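Local coordinates for protein mannitol dehydrogenase (PDB 3TWO) that probably catalyses the NADP(H)-dependent, reversible interconversion of cinnamyl-type alcohols and their aldehydes, as a zinc-containing medium-chain alcohol dehydrogenase, at residues B[8-13]-B[47-52]; B[51-56]-B[264-269]; B[58-63]-B[115-120]. One frame throughout, in Å; residues are numbered along the deposited sequence.

Interaction 1. Residues B[8-13]-B[47-52]; sequences FAIFSK and HSAYSE. With NDP (NADPH dihydro-nicotinamide-adenine-dinucleotide phosphate), chain F.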
loop_
_atom_site.group_PDB
_atom_site.type_symbol
_atom_site.label_atom_id
_atom_site.label_comp_id
_atom_site.label_asym_id
_atom_site.label_seq_id
_atom_site.Cartn_x
_atom_site.Cartn_y
_atom_site.Cartn_z
ATOM N N PHE B 8 -0.365 -32.762 -20.338
ATOM C CA PHE B 8 -0.610 -31.834 -21.407
ATOM C C PHE B 8 0.371 -30.694 -21.250
ATOM O O PHE B 8 0.264 -29.924 -20.275
ATOM C CB PHE B 8 -2.085 -31.367 -21.360
ATOM C CG PHE B 8 -3.038 -32.489 -21.638
ATOM C CD1 PHE B 8 -3.580 -33.229 -20.579
ATOM C CD2 PHE B 8 -3.265 -32.906 -22.944
ATOM C CE1 PHE B 8 -4.423 -34.342 -20.817
ATOM C CE2 PHE B 8 -4.090 -34.034 -23.209
ATOM C CZ PHE B 8 -4.680 -34.736 -22.128
ATOM N N ALA B 9 1.351 -30.672 -22.175
ATOM C CA ALA B 9 2.461 -29.728 -22.193
ATOM C C ALA B 9 2.356 -28.691 -23.320
ATOM O O ALA B 9 1.856 -28.983 -24.422
ATOM C CB ALA B 9 3.874 -30.477 -22.303
ATOM N N ILE B 10 2.907 -27.500 -23.046
ATOM C CA ILE B 10 3.108 -26.470 -24.093
ATOM C C ILE B 10 4.597 -26.228 -24.297
ATOM O O ILE B 10 5.360 -26.151 -23.316
ATOM C CB ILE B 10 2.333 -25.184 -23.694
ATOM C CG1 ILE B 10 2.525 -24.076 -24.738
ATOM C CG2 ILE B 10 2.714 -24.729 -22.242
ATOM C CD1 ILE B 10 1.720 -22.778 -24.409
ATOM N N PHE B 11 5.053 -26.146 -25.544
ATOM C CA PHE B 11 6.491 -26.119 -25.771
ATOM C C PHE B 11 7.123 -24.754 -25.991
ATOM O O PHE B 11 8.371 -24.636 -26.046
ATOM C CB PHE B 11 6.842 -26.999 -26.945
ATOM C CG PHE B 11 7.090 -28.418 -26.555
ATOM C CD1 PHE B 11 6.013 -29.240 -26.142
ATOM C CD2 PHE B 11 8.403 -28.941 -26.564
ATOM C CE1 PHE B 11 6.230 -30.582 -25.765
ATOM C CE2 PHE B 11 8.637 -30.285 -26.183
ATOM C CZ PHE B 11 7.527 -31.113 -25.787
ATOM N N SER B 12 6.292 -23.763 -26.243
ATOM C CA SER B 12 6.748 -22.396 -26.258
ATOM C C SER B 12 5.491 -21.530 -26.205
ATOM O O SER B 12 4.385 -22.028 -26.313
ATOM C CB SER B 12 7.580 -22.064 -27.477
ATOM O OG SER B 12 6.729 -21.894 -28.577
ATOM N N LYS B 13 5.685 -20.235 -26.055
ATOM C CA LYS B 13 4.621 -19.340 -25.621
ATOM C C LYS B 13 3.498 -19.210 -26.642
ATOM O O LYS B 13 2.410 -18.859 -26.285
ATOM C CB LYS B 13 5.221 -17.954 -25.375
ATOM C CG LYS B 13 5.661 -17.316 -26.709
ATOM C CD LYS B 13 6.742 -16.333 -26.558
ATOM C CE LYS B 13 6.265 -15.099 -25.944
ATOM N NZ LYS B 13 7.307 -14.181 -26.409
ATOM N N HIS B 47 -0.917 -17.063 -17.791
ATOM C CA HIS B 47 0.154 -16.075 -17.657
ATOM C C HIS B 47 1.524 -16.806 -17.766
ATOM O O HIS B 47 2.455 -16.311 -18.469
ATOM C CB HIS B 47 0.099 -15.353 -16.303
ATOM C CG HIS B 47 -1.105 -14.454 -16.090
ATOM N ND1 HIS B 47 -1.465 -13.450 -16.971
ATOM C CD2 HIS B 47 -1.987 -14.364 -15.048
ATOM C CE1 HIS B 47 -2.536 -12.801 -16.510
ATOM N NE2 HIS B 47 -2.836 -13.305 -15.322
ATOM N N SER B 48 1.642 -17.992 -17.137
ATOM C CA SER B 48 2.945 -18.682 -17.159
ATOM C C SER B 48 3.171 -19.298 -18.515
ATOM O O SER B 48 4.249 -19.076 -19.133
ATOM C CB SER B 48 3.096 -19.760 -16.079
ATOM O OG SER B 48 2.622 -19.288 -14.828
ATOM N N ALA B 49 2.155 -20.009 -19.006
ATOM C CA ALA B 49 2.238 -20.696 -20.324
ATOM C C ALA B 49 2.662 -19.748 -21.428
ATOM O O ALA B 49 3.422 -20.138 -22.357
ATOM C CB ALA B 49 0.908 -21.349 -20.692
ATOM N N TYR B 50 2.194 -18.491 -21.330
ATOM C CA TYR B 50 2.458 -17.557 -22.373
ATOM C C TYR B 50 3.603 -16.637 -22.062
ATOM O O TYR B 50 3.803 -15.704 -22.779
ATOM C CB TYR B 50 1.192 -16.751 -22.634
ATOM C CG TYR B 50 0.102 -17.585 -23.259
ATOM C CD1 TYR B 50 -1.205 -17.094 -23.376
ATOM C CD2 TYR B 50 0.387 -18.886 -23.749
ATOM C CE1 TYR B 50 -2.228 -17.886 -23.957
ATOM C CE2 TYR B 50 -0.630 -19.685 -24.361
ATOM C CZ TYR B 50 -1.908 -19.182 -24.446
ATOM O OH TYR B 50 -2.862 -19.962 -25.033
ATOM N N SER B 51 4.324 -16.860 -20.960
ATOM C CA SER B 51 5.437 -15.954 -20.635
ATOM C C SER B 51 5.004 -14.486 -20.446
ATOM O O SER B 51 5.663 -13.579 -20.928
ATOM C CB SER B 51 6.548 -16.054 -21.722
ATOM O OG SER B 51 7.077 -17.395 -21.683
ATOM N N GLU B 52 3.916 -14.256 -19.724
ATOM C CA GLU B 52 3.376 -12.888 -19.591
ATOM C C GLU B 52 4.024 -12.171 -18.438
ATOM O O GLU B 52 3.937 -10.941 -18.327
ATOM C CB GLU B 52 1.826 -12.922 -19.457
ATOM C CG GLU B 52 1.193 -13.206 -20.843
ATOM C CD GLU B 52 -0.349 -13.401 -20.846
ATOM O OE1 GLU B 52 -1.016 -13.457 -19.781
ATOM O OE2 GLU B 52 -0.896 -13.522 -21.958
HETATM P PA NDP F . -9.969 -15.752 -14.477
HETATM O O1A NDP F . -9.946 -15.146 -15.817
HETATM O O2A NDP F . -11.127 -16.634 -13.877
HETATM O O5B NDP F . -10.832 -14.490 -13.910
HETATM C C5B NDP F . -10.458 -13.042 -14.217
HETATM C C4B NDP F . -11.735 -12.212 -14.157
HETATM O O4B NDP F . -11.549 -10.735 -14.174
HETATM C C3B NDP F . -12.625 -12.582 -15.364
HETATM O O3B NDP F . -13.996 -12.797 -14.855
HETATM C C2B NDP F . -12.548 -11.305 -16.243
HETATM O O2B NDP F . -13.808 -11.212 -16.934
HETATM C C1B NDP F . -12.496 -10.181 -15.181
HETATM N N9A NDP F . -11.749 -8.982 -15.626
HETATM C C8A NDP F . -10.705 -8.985 -16.486
HETATM N N7A NDP F . -10.282 -7.735 -16.578
HETATM C C5A NDP F . -11.032 -6.961 -15.799
HETATM C C6A NDP F . -11.035 -5.607 -15.516
HETATM N N6A NDP F . -10.151 -4.714 -16.079
HETATM N N1A NDP F . -11.970 -5.180 -14.675
HETATM C C2A NDP F . -12.840 -5.971 -14.087
HETATM N N3A NDP F . -12.851 -7.261 -14.324
HETATM C C4A NDP F . -11.958 -7.764 -15.194
HETATM O O3 NDP F . -8.787 -15.396 -13.493
HETATM P PN NDP F . -8.484 -16.064 -12.154
HETATM O O1N NDP F . -9.521 -15.774 -11.137
HETATM O O2N NDP F . -8.005 -17.538 -12.232
HETATM O O5D NDP F . -7.166 -15.299 -11.760
HETATM C C5D NDP F . -7.195 -13.791 -11.804
HETATM C C4D NDP F . -5.734 -13.205 -11.610
HETATM O O4D NDP F . -5.375 -13.689 -10.301
HETATM C C3D NDP F . -4.653 -13.721 -12.599
HETATM O O3D NDP F . -3.770 -12.614 -12.929
HETATM C C2D NDP F . -3.974 -14.828 -11.759
HETATM O O2D NDP F . -2.653 -14.985 -12.145
HETATM C C1D NDP F . -4.005 -14.166 -10.361
HETATM N N1N NDP F . -3.733 -15.107 -9.222
HETATM C C2N NDP F . -2.910 -14.650 -8.168
HETATM C C3N NDP F . -2.625 -15.471 -7.090
HETATM C C7N NDP F . -1.805 -14.910 -5.930
HETATM O O7N NDP F . -1.731 -13.685 -5.739
HETATM N N7N NDP F . -1.426 -15.813 -5.032
HETATM C C4N NDP F . -3.131 -16.792 -7.070
HETATM C C5N NDP F . -3.994 -17.256 -8.105
HETATM C C6N NDP F . -4.286 -16.439 -9.177
HETATM P P2B NDP F . -13.936 -10.809 -18.440
HETATM O O1X NDP F . -14.913 -11.964 -19.073
HETATM O O2X NDP F . -14.384 -9.417 -18.550
HETATM O O3X NDP F . -12.515 -11.033 -19.115
#

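Interaction 2. Residues B[51-56]-B[264-269]; sequences SEWKEG and VGLPPV. With NDP (NADPH dihydro-nicotinamide-adenine-dinucleotide phosphate), chain F.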
loop_
_atom_site.group_PDB
_atom_site.type_symbol
_atom_site.label_atom_id
_atom_site.label_comp_id
_atom_site.label_asym_id
_atom_site.label_seq_id
_atom_site.Cartn_x
_atom_site.Cartn_y
_atom_site.Cartn_z
ATOM N N SER B 51 4.324 -16.860 -20.960
ATOM C CA SER B 51 5.437 -15.954 -20.635
ATOM C C SER B 51 5.004 -14.486 -20.446
ATOM O O SER B 51 5.663 -13.579 -20.928
ATOM C CB SER B 51 6.548 -16.054 -21.722
ATOM O OG SER B 51 7.077 -17.395 -21.683
ATOM N N GLU B 52 3.916 -14.256 -19.724
ATOM C CA GLU B 52 3.376 -12.888 -19.591
ATOM C C GLU B 52 4.024 -12.171 -18.438
ATOM O O GLU B 52 3.937 -10.941 -18.327
ATOM C CB GLU B 52 1.826 -12.922 -19.457
ATOM C CG GLU B 52 1.193 -13.206 -20.843
ATOM C CD GLU B 52 -0.349 -13.401 -20.846
ATOM O OE1 GLU B 52 -1.016 -13.457 -19.781
ATOM O OE2 GLU B 52 -0.896 -13.522 -21.958
ATOM N N TRP B 53 4.639 -12.948 -17.549
ATOM C CA TRP B 53 5.282 -12.407 -16.349
ATOM C C TRP B 53 6.796 -12.372 -16.493
ATOM O O TRP B 53 7.446 -11.498 -15.977
ATOM C CB TRP B 53 4.985 -13.282 -15.167
ATOM C CG TRP B 53 3.555 -13.289 -14.712
ATOM C CD1 TRP B 53 2.592 -12.320 -14.922
ATOM C CD2 TRP B 53 2.951 -14.309 -13.926
ATOM N NE1 TRP B 53 1.384 -12.700 -14.303
ATOM C CE2 TRP B 53 1.585 -13.909 -13.672
ATOM C CE3 TRP B 53 3.411 -15.523 -13.403
ATOM C CZ2 TRP B 53 0.685 -14.706 -12.926
ATOM C CZ3 TRP B 53 2.494 -16.323 -12.623
ATOM C CH2 TRP B 53 1.153 -15.882 -12.396
ATOM N N LYS B 54 7.317 -13.410 -17.138
ATOM C CA LYS B 54 8.715 -13.644 -17.338
ATOM C C LYS B 54 8.843 -14.744 -18.433
ATOM O O LYS B 54 7.860 -15.322 -18.878
ATOM C CB LYS B 54 9.354 -14.142 -16.023
ATOM C CG LYS B 54 8.775 -15.487 -15.554
ATOM C CD LYS B 54 9.434 -15.972 -14.261
ATOM C CE LYS B 54 8.847 -17.301 -13.903
ATOM N NZ LYS B 54 8.351 -17.246 -12.504
ATOM N N GLU B 55 10.074 -15.033 -18.798
ATOM C CA GLU B 55 10.398 -16.058 -19.714
ATOM C C GLU B 55 10.106 -17.415 -19.074
ATOM O O GLU B 55 10.620 -17.716 -18.009
ATOM C CB GLU B 55 11.876 -15.919 -20.001
ATOM C CG GLU B 55 12.177 -14.823 -20.976
ATOM C CD GLU B 55 11.848 -15.283 -22.369
ATOM O OE1 GLU B 55 10.723 -15.011 -22.857
ATOM O OE2 GLU B 55 12.711 -15.977 -22.966
ATOM N N GLY B 56 9.299 -18.247 -19.721
ATOM C CA GLY B 56 8.928 -19.515 -19.093
ATOM C C GLY B 56 9.946 -20.625 -19.265
ATOM O O GLY B 56 10.814 -20.595 -20.134
ATOM N N VAL B 264 -4.503 -9.416 -5.364
ATOM C CA VAL B 264 -4.043 -10.763 -5.742
ATOM C C VAL B 264 -3.846 -10.953 -7.235
ATOM O O VAL B 264 -3.021 -11.781 -7.636
ATOM C CB VAL B 264 -4.987 -11.863 -5.208
ATOM C CG1 VAL B 264 -5.025 -11.759 -3.624
ATOM C CG2 VAL B 264 -6.368 -11.702 -5.814
ATOM N N GLY B 265 -4.585 -10.192 -8.050
ATOM C CA GLY B 265 -4.504 -10.338 -9.502
ATOM C C GLY B 265 -3.174 -9.872 -10.107
ATOM O O GLY B 265 -2.522 -8.903 -9.628
ATOM N N LEU B 266 -2.756 -10.540 -11.170
ATOM C CA LEU B 266 -1.363 -10.406 -11.635
ATOM C C LEU B 266 -1.320 -10.223 -13.163
ATOM O O LEU B 266 -1.061 -11.188 -13.928
ATOM C CB LEU B 266 -0.649 -11.671 -11.213
ATOM C CG LEU B 266 0.592 -11.734 -10.359
ATOM C CD1 LEU B 266 1.016 -10.427 -9.663
ATOM C CD2 LEU B 266 0.387 -12.877 -9.411
ATOM N N PRO B 267 -1.611 -8.989 -13.634
ATOM C CA PRO B 267 -1.661 -8.833 -15.104
ATOM C C PRO B 267 -0.295 -9.017 -15.743
ATOM O O PRO B 267 0.717 -9.156 -15.030
ATOM C CB PRO B 267 -2.141 -7.380 -15.312
ATOM C CG PRO B 267 -2.673 -6.933 -13.954
ATOM C CD PRO B 267 -1.860 -7.708 -12.933
ATOM N N PRO B 268 -0.255 -9.078 -17.091
ATOM C CA PRO B 268 1.083 -9.253 -17.701
ATOM C C PRO B 268 1.945 -8.078 -17.266
ATOM O O PRO B 268 1.403 -6.955 -17.109
ATOM C CB PRO B 268 0.806 -9.197 -19.203
ATOM C CG PRO B 268 -0.690 -9.691 -19.338
ATOM C CD PRO B 268 -1.381 -9.239 -18.047
ATOM N N VAL B 269 3.254 -8.306 -17.115
ATOM C CA VAL B 269 4.117 -7.346 -16.481
ATOM C C VAL B 269 4.168 -6.067 -17.267
ATOM O O VAL B 269 4.236 -5.013 -16.699
ATOM C CB VAL B 269 5.568 -7.846 -16.180
ATOM C CG1 VAL B 269 5.552 -8.889 -15.095
ATOM C CG2 VAL B 269 6.306 -8.303 -17.427
HETATM P PA NDP F . -9.969 -15.752 -14.477
HETATM O O1A NDP F . -9.946 -15.146 -15.817
HETATM O O2A NDP F . -11.127 -16.634 -13.877
HETATM O O5B NDP F . -10.832 -14.490 -13.910
HETATM C C5B NDP F . -10.458 -13.042 -14.217
HETATM C C4B NDP F . -11.735 -12.212 -14.157
HETATM O O4B NDP F . -11.549 -10.735 -14.174
HETATM C C3B NDP F . -12.625 -12.582 -15.364
HETATM O O3B NDP F . -13.996 -12.797 -14.855
HETATM C C2B NDP F . -12.548 -11.305 -16.243
HETATM O O2B NDP F . -13.808 -11.212 -16.934
HETATM C C1B NDP F . -12.496 -10.181 -15.181
HETATM N N9A NDP F . -11.749 -8.982 -15.626
HETATM C C8A NDP F . -10.705 -8.985 -16.486
HETATM N N7A NDP F . -10.282 -7.735 -16.578
HETATM C C5A NDP F . -11.032 -6.961 -15.799
HETATM C C6A NDP F . -11.035 -5.607 -15.516
HETATM N N6A NDP F . -10.151 -4.714 -16.079
HETATM N N1A NDP F . -11.970 -5.180 -14.675
HETATM C C2A NDP F . -12.840 -5.971 -14.087
HETATM N N3A NDP F . -12.851 -7.261 -14.324
HETATM C C4A NDP F . -11.958 -7.764 -15.194
HETATM O O3 NDP F . -8.787 -15.396 -13.493
HETATM P PN NDP F . -8.484 -16.064 -12.154
HETATM O O1N NDP F . -9.521 -15.774 -11.137
HETATM O O2N NDP F . -8.005 -17.538 -12.232
HETATM O O5D NDP F . -7.166 -15.299 -11.760
HETATM C C5D NDP F . -7.195 -13.791 -11.804
HETATM C C4D NDP F . -5.734 -13.205 -11.610
HETATM O O4D NDP F . -5.375 -13.689 -10.301
HETATM C C3D NDP F . -4.653 -13.721 -12.599
HETATM O O3D NDP F . -3.770 -12.614 -12.929
HETATM C C2D NDP F . -3.974 -14.828 -11.759
HETATM O O2D NDP F . -2.653 -14.985 -12.145
HETATM C C1D NDP F . -4.005 -14.166 -10.361
HETATM N N1N NDP F . -3.733 -15.107 -9.222
HETATM C C2N NDP F . -2.910 -14.650 -8.168
HETATM C C3N NDP F . -2.625 -15.471 -7.090
HETATM C C7N NDP F . -1.805 -14.910 -5.930
HETATM O O7N NDP F . -1.731 -13.685 -5.739
HETATM N N7N NDP F . -1.426 -15.813 -5.032
HETATM C C4N NDP F . -3.131 -16.792 -7.070
HETATM C C5N NDP F . -3.994 -17.256 -8.105
HETATM C C6N NDP F . -4.286 -16.439 -9.177
HETATM P P2B NDP F . -13.936 -10.809 -18.440
HETATM O O1X NDP F . -14.913 -11.964 -19.073
HETATM O O2X NDP F . -14.384 -9.417 -18.550
HETATM O O3X NDP F . -12.515 -11.033 -19.115
#

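Interaction 3. Residues B[58-63]-B[115-120]; sequences YPMIPG and TYDCLD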
loop_
_atom_site.group_PDB
_atom_site.type_symbol
_atom_site.label_atom_id
_atom_site.label_comp_id
_atom_site.label_asym_id
_atom_site.label_seq_id
_atom_site.Cartn_x
_atom_site.Cartn_y
_atom_site.Cartn_z
ATOM N N TYR B 58 10.183 -24.226 -20.603
ATOM C CA TYR B 58 9.489 -25.086 -21.578
ATOM C C TYR B 58 10.293 -26.347 -21.837
ATOM O O TYR B 58 11.502 -26.265 -21.856
ATOM C CB TYR B 58 9.324 -24.349 -22.935
ATOM C CG TYR B 58 8.460 -23.113 -22.801
ATOM C CD1 TYR B 58 9.033 -21.821 -22.778
ATOM C CD2 TYR B 58 7.062 -23.244 -22.672
ATOM C CE1 TYR B 58 8.211 -20.693 -22.634
ATOM C CE2 TYR B 58 6.254 -22.134 -22.526
ATOM C CZ TYR B 58 6.837 -20.865 -22.483
ATOM O OH TYR B 58 5.989 -19.793 -22.340
ATOM N N PRO B 59 9.638 -27.521 -22.040
ATOM C CA PRO B 59 8.205 -27.769 -22.025
ATOM C C PRO B 59 7.549 -27.591 -20.648
ATOM O O PRO B 59 8.099 -28.038 -19.581
ATOM C CB PRO B 59 8.065 -29.223 -22.487
ATOM C CG PRO B 59 9.350 -29.900 -22.130
ATOM C CD PRO B 59 10.428 -28.772 -22.222
ATOM N N MET B 60 6.394 -26.958 -20.656
ATOM C CA MET B 60 5.759 -26.578 -19.389
ATOM C C MET B 60 4.458 -27.324 -19.198
ATOM O O MET B 60 3.660 -27.458 -20.131
ATOM C CB MET B 60 5.459 -25.097 -19.364
ATOM C CG MET B 60 4.805 -24.580 -18.061
ATOM S SD MET B 60 4.413 -22.790 -18.054
ATOM C CE MET B 60 6.013 -22.068 -18.443
ATOM N N ILE B 61 4.213 -27.788 -17.986
ATOM C CA ILE B 61 2.918 -28.409 -17.696
ATOM C C ILE B 61 2.291 -27.672 -16.539
ATOM O O ILE B 61 2.652 -27.915 -15.374
ATOM C CB ILE B 61 3.035 -29.917 -17.350
ATOM C CG1 ILE B 61 3.451 -30.734 -18.585
ATOM C CG2 ILE B 61 1.691 -30.481 -16.836
ATOM C CD1 ILE B 61 3.577 -32.270 -18.368
ATOM N N PRO B 62 1.364 -26.754 -16.826
ATOM C CA PRO B 62 0.807 -25.958 -15.727
ATOM C C PRO B 62 -0.228 -26.746 -14.914
ATOM O O PRO B 62 -0.361 -27.993 -15.095
ATOM C CB PRO B 62 0.150 -24.754 -16.446
ATOM C CG PRO B 62 0.667 -24.807 -17.871
ATOM C CD PRO B 62 0.869 -26.294 -18.126
ATOM N N GLY B 63 -0.969 -26.018 -14.059
ATOM C CA GLY B 63 -1.961 -26.616 -13.197
ATOM C C GLY B 63 -1.474 -26.756 -11.783
ATOM O O GLY B 63 -0.498 -27.462 -11.515
ATOM N N THR B 115 4.680 -25.520 -8.242
ATOM C CA THR B 115 4.243 -26.781 -8.850
ATOM C C THR B 115 4.635 -26.918 -10.333
ATOM O O THR B 115 4.855 -28.050 -10.820
ATOM C CB THR B 115 2.706 -26.936 -8.593
ATOM O OG1 THR B 115 2.511 -26.785 -7.171
ATOM C CG2 THR B 115 2.150 -28.327 -9.058
ATOM N N TYR B 116 4.758 -25.780 -11.020
ATOM C CA TYR B 116 5.220 -25.761 -12.418
ATOM C C TYR B 116 5.956 -24.463 -12.753
ATOM O O TYR B 116 5.938 -23.517 -11.966
ATOM C CB TYR B 116 4.056 -25.984 -13.392
ATOM C CG TYR B 116 3.039 -24.871 -13.301
ATOM C CD1 TYR B 116 3.215 -23.671 -14.008
ATOM C CD2 TYR B 116 1.914 -24.988 -12.474
ATOM C CE1 TYR B 116 2.282 -22.633 -13.899
ATOM C CE2 TYR B 116 0.978 -23.942 -12.361
ATOM C CZ TYR B 116 1.167 -22.788 -13.072
ATOM O OH TYR B 116 0.226 -21.782 -12.973
ATOM N N ASP B 117 6.601 -24.429 -13.927
ATOM C CA ASP B 117 7.385 -23.262 -14.307
ATOM C C ASP B 117 8.393 -22.902 -13.180
ATOM O O ASP B 117 8.448 -21.745 -12.751
ATOM C CB ASP B 117 6.468 -22.042 -14.595
ATOM C CG ASP B 117 7.158 -20.998 -15.437
ATOM O OD1 ASP B 117 8.266 -21.297 -15.938
ATOM O OD2 ASP B 117 6.611 -19.906 -15.638
ATOM N N CYS B 118 9.155 -23.876 -12.700
ATOM C CA CYS B 118 10.044 -23.618 -11.571
ATOM C C CYS B 118 10.957 -24.826 -11.429
ATOM O O CYS B 118 10.487 -25.968 -11.463
ATOM C CB CYS B 118 9.222 -23.395 -10.279
ATOM S SG CYS B 118 10.171 -22.930 -8.743
ATOM N N LEU B 119 12.252 -24.570 -11.293
ATOM C CA LEU B 119 13.279 -25.592 -11.099
ATOM C C LEU B 119 13.143 -26.136 -9.672
ATOM O O LEU B 119 12.817 -25.392 -8.732
ATOM C CB LEU B 119 14.651 -24.939 -11.361
ATOM C CG LEU B 119 14.946 -24.362 -12.765
ATOM C CD1 LEU B 119 16.468 -23.967 -12.851
ATOM C CD2 LEU B 119 14.632 -25.351 -13.975
ATOM N N ASP B 120 13.283 -27.442 -9.526
ATOM C CA ASP B 120 13.105 -28.116 -8.247
ATOM C C ASP B 120 14.487 -28.305 -7.614
ATOM O O ASP B 120 15.111 -29.342 -7.825
ATOM C CB ASP B 120 12.465 -29.506 -8.472
ATOM C CG ASP B 120 12.200 -30.270 -7.147
ATOM O OD1 ASP B 120 12.612 -29.810 -6.046
ATOM O OD2 ASP B 120 11.557 -31.333 -7.186
HETATM O O HOH W 1 6.152 -26.834 -15.770
#

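Interaction 1. Residues B[8-13]-B[47-52]
Lys-13 and Tyr-50 bring their CA atoms to 4.3 Å, where the loop that follows strand 3-9 passes the C-terminal end of helix 43-49. That end is closed by a Schellman motif. Glu-52 N bonds to His-47 O, Ser-51 N bonds to Ser-48 O, and Ser-51 takes a positive phi. Tyr-50 is the first residue to leave the helical backbone angles.

Between the segments the contact is apolar packing with a C-H...O contact and a carbonyl close to a ring. Ile-10 reaches the helix end with its CD1 methyl. Its chain is fully extended, with CG1 anti to the backbone N (chi1 179°). CD1 comes to 3.9 Å from Tyr-50 CE2, at the edge of the ring and near its plane. The two side chains cross at about a right angle. CD1 and CG2 of Ile-10 both also lie 4.1 Å from Ala-49 CB.

Lys-13 packs with its backbone and CB, while its amine leads away. Its CA makes a C-H...O contact with Ala-49 O at 3.6 Å, nearly straight at 163°. The same carbonyl oxygen accepts a hydrogen bond from Tyr-58, whose hydroxyl also meets Ser-51 OG. Lys-13 O lies 3.2 Å from Tyr-50 CD2, obliquely to the ring.

The other side of the helix end serves the cofactor. Glu-52 OE1 receives His-47 ND1 at 2.8 Å, almost head-on to the carboxylate oxygen. This bond, bent at 145° and tilted from the ring plane, probably steadies the turn of the imidazole. His-47 NE2 then bonds the ribose hydroxyl O3D of NADPH at 2.7 Å. Glu-52 thus probably orients, from behind, the histidine that touches the cofactor. The whole is a Schellman-capped helix of the GroES-like domain, packed on an N-terminal loop and bordering the NADPH pocket.

Interaction 2. Residues B[51-56]-B[264-269]
Trp-53 gives its indole N-H to a backbone carbonyl of the other segment. NE1 bonds Leu-266 O at 2.9 Å with an N-H...O angle of 167°. The oxygen lies in the indole plane, but NE1 sits above the carbonyl plane, off the lone pairs. With CG anti to the carbonyl carbon (chi1 -68°), the indole is carried back toward 264-269 although CB points away.

Leu-266 crosses the indole at about a right angle, with CB off the ring plane and 3.7 Å from Trp-53 CZ2. The edge that carries NE1 and CZ2 also meets O2D of NADPH, in the ring plane and 3.4 Å from CZ2. Leu-266 N donates to the ribose hydroxyl O3D at 2.9 Å.

Farther out, Val-269 N donates to Glu-52 O at 3.0 Å. The Pro-268 ring lies alongside the Glu-52 side chain, pointing the same way. Val-269 CG1 touches Trp-53 O at 3.3 Å. Phe-278 of the second subunit meets the indole edge-to-face.

Both interdomain bonds join the GroES-like and Rossmann-type parts; the Trp-53 bond does so beside the nicotinamide ribose. Leu-266 offers O to the protein and N to NADPH, which suggests that loop position and cofactor binding depend on each other.

Interaction 3. Residues B[58-63]-B[115-120]
Tyr-116 lays one face of its ring against Pro-62, and this is the tight part of the contact. Pro-62 CA stands 3.6 Å from the ring centroid, 16° off the normal, a CH-pi contact over the face. Pro-62 CB reaches Tyr-116 CE1 at 3.9 Å. A chi1 of 63° brings the ring there, with CG between backbone N and carbonyl carbon. Gly-63 N approaches CE2 of the same ring obliquely, at 3.3 Å. At the backbone angles of Gly-63 a side chain would collide with the carbonyl oxygen of Pro-62. Ile-61 O comes closest, 3.1 Å from Tyr-116 CB. Met-60 runs extended to SD and then bends, which puts CE 3.4 Å from Asp-117 CG.

The looser side lies between Ile-61 and Asp-117. A water fills in between the backbones and accepts from Ile-61 N and Asp-117 N, each at 3.1 Å. Met-60 SD stays 5.5 Å from the centroid of the Tyr-116 ring, an oblique Met-aromatic contact.

Asp-117 OD1 takes the amide of Ile-57. The ring of Tyr-116 meets that of the zinc ligand His-64. Helix 43-49 borders the contact through Ser-48, which touches Met-60, Tyr-116 and Asp-117, while Ile-61 packs on strand 18-24.

Interaction 3 is the buried contact of the three, while interactions 1 and 2 are only partly buried. Helix 43-49 and the loop after it tie them together. Interaction 1 packs the helix end, interaction 2 uses the next residues, and the two share Ser-51 and Glu-52. The hydroxyl of Tyr-58 reaches from interaction 3 to the helix end that interactions 1 and 2 use. Interactions 1 and 3 stay within the catalytic half of the chain and rely mainly on packing. Interaction 2 spans to the cofactor-binding half, with direct hydrogen bonds. His-47 and Leu-266 grip the same ribose hydroxyl from interactions 1 and 2.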